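Local structure of uncharacterized protein (Bacillus thuringiensis serovar kurstaki, 4XE7) at residues A[6-15]-A[141-152]. The protein is a bacterial actin-like protein of the ParM type, which probably binds nucleotide and polymerises into cytoskeletal filaments that segregate plasmid DNA. Residues are numbered along the deposited sequence; the frame is centred on the assembly and turned at random.
Sequences LSKNMLLGGF and IGKEEVSVPFSG
Ser147 pairs with the residues on either side of Met10, a single parallel bridge: Ser147 N donates to Asn9 O at 2.9 Å, almost straight at 173°, and Leu11 N to Ser147 O. Further on, Phe15 N reaches Ser151 O at 3.0 Å. Between these bonds the chains part around Pro149, and one water bridges them, donating to Leu11 O (2.6 Å) and Pro149 O while accepting from Gly13 N. At the other end Lys143, its chain bent at the last torsion (chi4 -74°), brings NZ to Lys8 O at 2.9 Å, above that carbonyl's plane, and to Leu6 O in the plane of the Leu6 carbonyl, near the end of helix 2-7. Leu11 CD1 meets Ile141 CD1, and the Leu12 side chain crosses Pro149 at about a right angle, CD1 against CG. The Phe15 and Phe150 rings are nearly parallel (8°) but slid apart, barely overlapping; Phe15 CD1 lies 3.7 Å from Phe150 CD1, and Val148 CG1 touches Phe15 CZ. Helix 123-140 packs on both rings through Met134. The lead-in to strand 13-17, then Phe15, thus pairs in parallel with strand 145-154 of an actin-like domain, interrupted at Pro149, where water and Asn411 ND2, bonded to Gly13 O and Pro149 O, link the strands; the lysine ammonium probably offsets the helix end's partial negative charge.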
loop_
_atom_site.group_PDB
_atom_site.type_symbol
_atom_site.label_atom_id
_atom_site.label_comp_id
_atom_site.label_asym_id
_atom_site.label_seq_id
_atom_site.Cartn_x
_atom_site.Cartn_y
_atom_site.Cartn_z
ATOM N N LEU A 6 -20.377 -0.322 -13.698
ATOM C CA LEU A 6 -20.229 -0.162 -12.253
ATOM C C LEU A 6 -21.566 -0.122 -11.525
ATOM O O LEU A 6 -21.645 -0.478 -10.344
ATOM C CB LEU A 6 -19.436 1.103 -11.933
ATOM C CG LEU A 6 -17.983 1.140 -12.410
ATOM C CD1 LEU A 6 -17.355 2.511 -12.144
ATOM C CD2 LEU A 6 -17.185 0.020 -11.750
ATOM N N SER A 7 -22.623 0.295 -12.217
ATOM C CA SER A 7 -23.918 0.389 -11.552
ATOM C C SER A 7 -24.539 -0.997 -11.320
ATOM O O SER A 7 -25.498 -1.127 -10.563
ATOM C CB SER A 7 -24.882 1.276 -12.352
ATOM O OG SER A 7 -25.214 0.678 -13.591
ATOM N N LYS A 8 -23.993 -2.029 -11.956
ATOM C CA LYS A 8 -24.507 -3.390 -11.764
ATOM C C LYS A 8 -24.024 -4.011 -10.448
ATOM O O LYS A 8 -23.145 -3.466 -9.781
ATOM C CB LYS A 8 -24.097 -4.280 -12.940
ATOM C CG LYS A 8 -24.651 -3.818 -14.268
ATOM C CD LYS A 8 -24.180 -4.688 -15.413
ATOM C CE LYS A 8 -24.836 -4.244 -16.714
ATOM N NZ LYS A 8 -23.950 -4.460 -17.896
ATOM N N ASN A 9 -24.596 -5.153 -10.078
ATOM C CA ASN A 9 -24.178 -5.857 -8.869
ATOM C C ASN A 9 -22.780 -6.443 -9.049
ATOM O O ASN A 9 -22.608 -7.659 -9.217
ATOM C CB ASN A 9 -25.173 -6.964 -8.507
ATOM C CG ASN A 9 -26.513 -6.417 -8.038
ATOM O OD1 ASN A 9 -26.668 -5.217 -7.836
ATOM N ND2 ASN A 9 -27.482 -7.300 -7.859
ATOM N N MET A 10 -21.782 -5.566 -9.028
ATOM C CA MET A 10 -20.415 -5.978 -9.292
ATOM C C MET A 10 -19.428 -5.061 -8.591
ATOM O O MET A 10 -19.739 -3.901 -8.289
ATOM C CB MET A 10 -20.138 -5.992 -10.800
ATOM C CG MET A 10 -20.037 -4.586 -11.410
ATOM S SD MET A 10 -18.340 -3.945 -11.436
ATOM C CE MET A 10 -17.554 -5.282 -12.374
ATOM N N LEU A 11 -18.245 -5.605 -8.331
ATOM C CA LEU A 11 -17.127 -4.860 -7.786
ATOM C C LEU A 11 -15.966 -5.034 -8.754
ATOM O O LEU A 11 -15.612 -6.162 -9.117
ATOM C CB LEU A 11 -16.754 -5.354 -6.384
ATOM C CG LEU A 11 -15.464 -4.801 -5.765
ATOM C CD1 LEU A 11 -15.574 -3.293 -5.415
ATOM C CD2 LEU A 11 -15.061 -5.627 -4.545
ATOM N N LEU A 12 -15.392 -3.922 -9.192
ATOM C CA LEU A 12 -14.216 -3.983 -10.045
ATOM C C LEU A 12 -12.981 -3.611 -9.223
ATOM O O LEU A 12 -12.784 -2.445 -8.909
ATOM C CB LEU A 12 -14.364 -3.053 -11.247
ATOM C CG LEU A 12 -13.273 -3.253 -12.300
ATOM C CD1 LEU A 12 -13.533 -4.534 -13.115
ATOM C CD2 LEU A 12 -13.119 -2.035 -13.204
ATOM N N GLY A 13 -12.165 -4.603 -8.862
ATOM C CA GLY A 13 -10.987 -4.355 -8.052
ATOM C C GLY A 13 -9.691 -4.962 -8.563
ATOM O O GLY A 13 -9.667 -5.721 -9.552
ATOM N N GLY A 14 -8.602 -4.603 -7.892
ATOM C CA GLY A 14 -7.297 -5.194 -8.123
ATOM C C GLY A 14 -6.863 -5.705 -6.769
ATOM O O GLY A 14 -6.987 -4.996 -5.775
ATOM N N PHE A 15 -6.366 -6.934 -6.715
ATOM C CA PHE A 15 -6.146 -7.578 -5.430
ATOM C C PHE A 15 -4.699 -8.002 -5.290
ATOM O O PHE A 15 -4.213 -8.894 -5.990
ATOM C CB PHE A 15 -7.100 -8.762 -5.266
ATOM C CG PHE A 15 -8.529 -8.394 -5.525
ATOM C CD1 PHE A 15 -9.084 -8.562 -6.790
ATOM C CD2 PHE A 15 -9.302 -7.823 -4.524
ATOM C CE1 PHE A 15 -10.392 -8.197 -7.045
ATOM C CE2 PHE A 15 -10.623 -7.448 -4.771
ATOM C CZ PHE A 15 -11.166 -7.636 -6.036
ATOM N N ILE A 141 -19.596 0.542 -1.271
ATOM C CA ILE A 141 -20.300 1.011 -2.440
ATOM C C ILE A 141 -21.760 0.562 -2.404
ATOM O O ILE A 141 -22.477 0.642 -3.398
ATOM C CB ILE A 141 -19.585 0.552 -3.724
ATOM C CG1 ILE A 141 -19.766 -0.943 -3.968
ATOM C CG2 ILE A 141 -18.103 0.875 -3.619
ATOM C CD1 ILE A 141 -19.068 -1.417 -5.223
ATOM N N GLY A 142 -22.202 0.120 -1.230
ATOM C CA GLY A 142 -23.600 -0.163 -0.985
ATOM C C GLY A 142 -24.205 -1.340 -1.720
ATOM O O GLY A 142 -25.375 -1.296 -2.097
ATOM N N LYS A 143 -23.427 -2.397 -1.917
ATOM C CA LYS A 143 -23.904 -3.556 -2.664
ATOM C C LYS A 143 -23.709 -4.847 -1.883
ATOM O O LYS A 143 -22.582 -5.186 -1.495
ATOM C CB LYS A 143 -23.179 -3.677 -4.009
ATOM C CG LYS A 143 -23.354 -2.505 -4.990
ATOM C CD LYS A 143 -22.434 -2.757 -6.200
ATOM C CE LYS A 143 -22.273 -1.524 -7.090
ATOM N NZ LYS A 143 -23.502 -1.270 -7.891
ATOM N N GLU A 144 -24.795 -5.585 -1.679
ATOM C CA GLU A 144 -24.732 -6.790 -0.862
ATOM C C GLU A 144 -24.566 -8.053 -1.703
ATOM O O GLU A 144 -24.323 -9.132 -1.169
ATOM C CB GLU A 144 -25.978 -6.889 0.024
ATOM C CG GLU A 144 -25.752 -6.356 1.429
ATOM C CD GLU A 144 -27.032 -6.233 2.235
ATOM O OE1 GLU A 144 -27.010 -5.548 3.283
ATOM O OE2 GLU A 144 -28.055 -6.821 1.823
ATOM N N GLU A 145 -24.699 -7.917 -3.017
ATOM C CA GLU A 145 -24.365 -8.995 -3.946
ATOM C C GLU A 145 -23.427 -8.423 -4.976
ATOM O O GLU A 145 -23.758 -7.443 -5.633
ATOM C CB GLU A 145 -25.595 -9.577 -4.655
ATOM C CG GLU A 145 -26.503 -10.450 -3.814
ATOM C CD GLU A 145 -27.571 -11.142 -4.652
ATOM O OE1 GLU A 145 -27.933 -12.289 -4.324
ATOM O OE2 GLU A 145 -28.049 -10.540 -5.639
ATOM N N VAL A 146 -22.257 -9.025 -5.121
ATOM C CA VAL A 146 -21.339 -8.582 -6.152
ATOM C C VAL A 146 -20.740 -9.743 -6.907
ATOM O O VAL A 146 -20.303 -10.743 -6.324
ATOM C CB VAL A 146 -20.196 -7.720 -5.582
ATOM C CG1 VAL A 146 -20.724 -6.338 -5.179
ATOM C CG2 VAL A 146 -19.533 -8.416 -4.401
ATOM N N SER A 147 -20.753 -9.614 -8.224
ATOM C CA SER A 147 -19.874 -10.401 -9.061
ATOM C C SER A 147 -18.502 -9.736 -9.007
ATOM O O SER A 147 -18.398 -8.526 -9.182
ATOM C CB SER A 147 -20.397 -10.472 -10.491
ATOM O OG SER A 147 -19.413 -11.015 -11.341
ATOM N N VAL A 148 -17.465 -10.518 -8.735
ATOM C CA VAL A 148 -16.105 -10.001 -8.590
ATOM C C VAL A 148 -15.143 -10.660 -9.587
ATOM O O VAL A 148 -14.608 -11.739 -9.321
ATOM C CB VAL A 148 -15.566 -10.238 -7.162
ATOM C CG1 VAL A 148 -14.133 -9.720 -7.025
ATOM C CG2 VAL A 148 -16.472 -9.595 -6.147
ATOM N N PRO A 149 -14.924 -10.022 -10.747
ATOM C CA PRO A 149 -13.905 -10.578 -11.647
ATOM C C PRO A 149 -12.516 -10.431 -11.025
ATOM O O PRO A 149 -12.083 -9.311 -10.732
ATOM C CB PRO A 149 -14.046 -9.743 -12.919
ATOM C CG PRO A 149 -14.655 -8.442 -12.461
ATOM C CD PRO A 149 -15.537 -8.789 -11.273
ATOM N N PHE A 150 -11.828 -11.551 -10.812
ATOM C CA PHE A 150 -10.600 -11.508 -10.034
ATOM C C PHE A 150 -9.382 -11.078 -10.853
ATOM O O PHE A 150 -8.991 -11.732 -11.805
ATOM C CB PHE A 150 -10.314 -12.868 -9.381
ATOM C CG PHE A 150 -9.174 -12.814 -8.417
ATOM C CD1 PHE A 150 -9.332 -12.205 -7.183
ATOM C CD2 PHE A 150 -7.926 -13.300 -8.767
ATOM C CE1 PHE A 150 -8.281 -12.121 -6.289
ATOM C CE2 PHE A 150 -6.862 -13.213 -7.880
ATOM C CZ PHE A 150 -7.040 -12.619 -6.645
ATOM N N SER A 151 -8.743 -9.992 -10.452
ATOM C CA SER A 151 -7.495 -9.634 -11.102
ATOM C C SER A 151 -6.416 -9.574 -10.038
ATOM O O SER A 151 -6.396 -8.673 -9.201
ATOM C CB SER A 151 -7.621 -8.303 -11.854
ATOM O OG SER A 151 -6.374 -7.883 -12.391
ATOM N N GLY A 152 -5.536 -10.561 -10.045
ATOM C CA GLY A 152 -4.443 -10.561 -9.104
ATOM C C GLY A 152 -3.106 -10.770 -9.781
ATOM O O GLY A 152 -2.940 -10.554 -10.986
HETATM O O HOH W 1 -13.218 -7.086 -9.097
#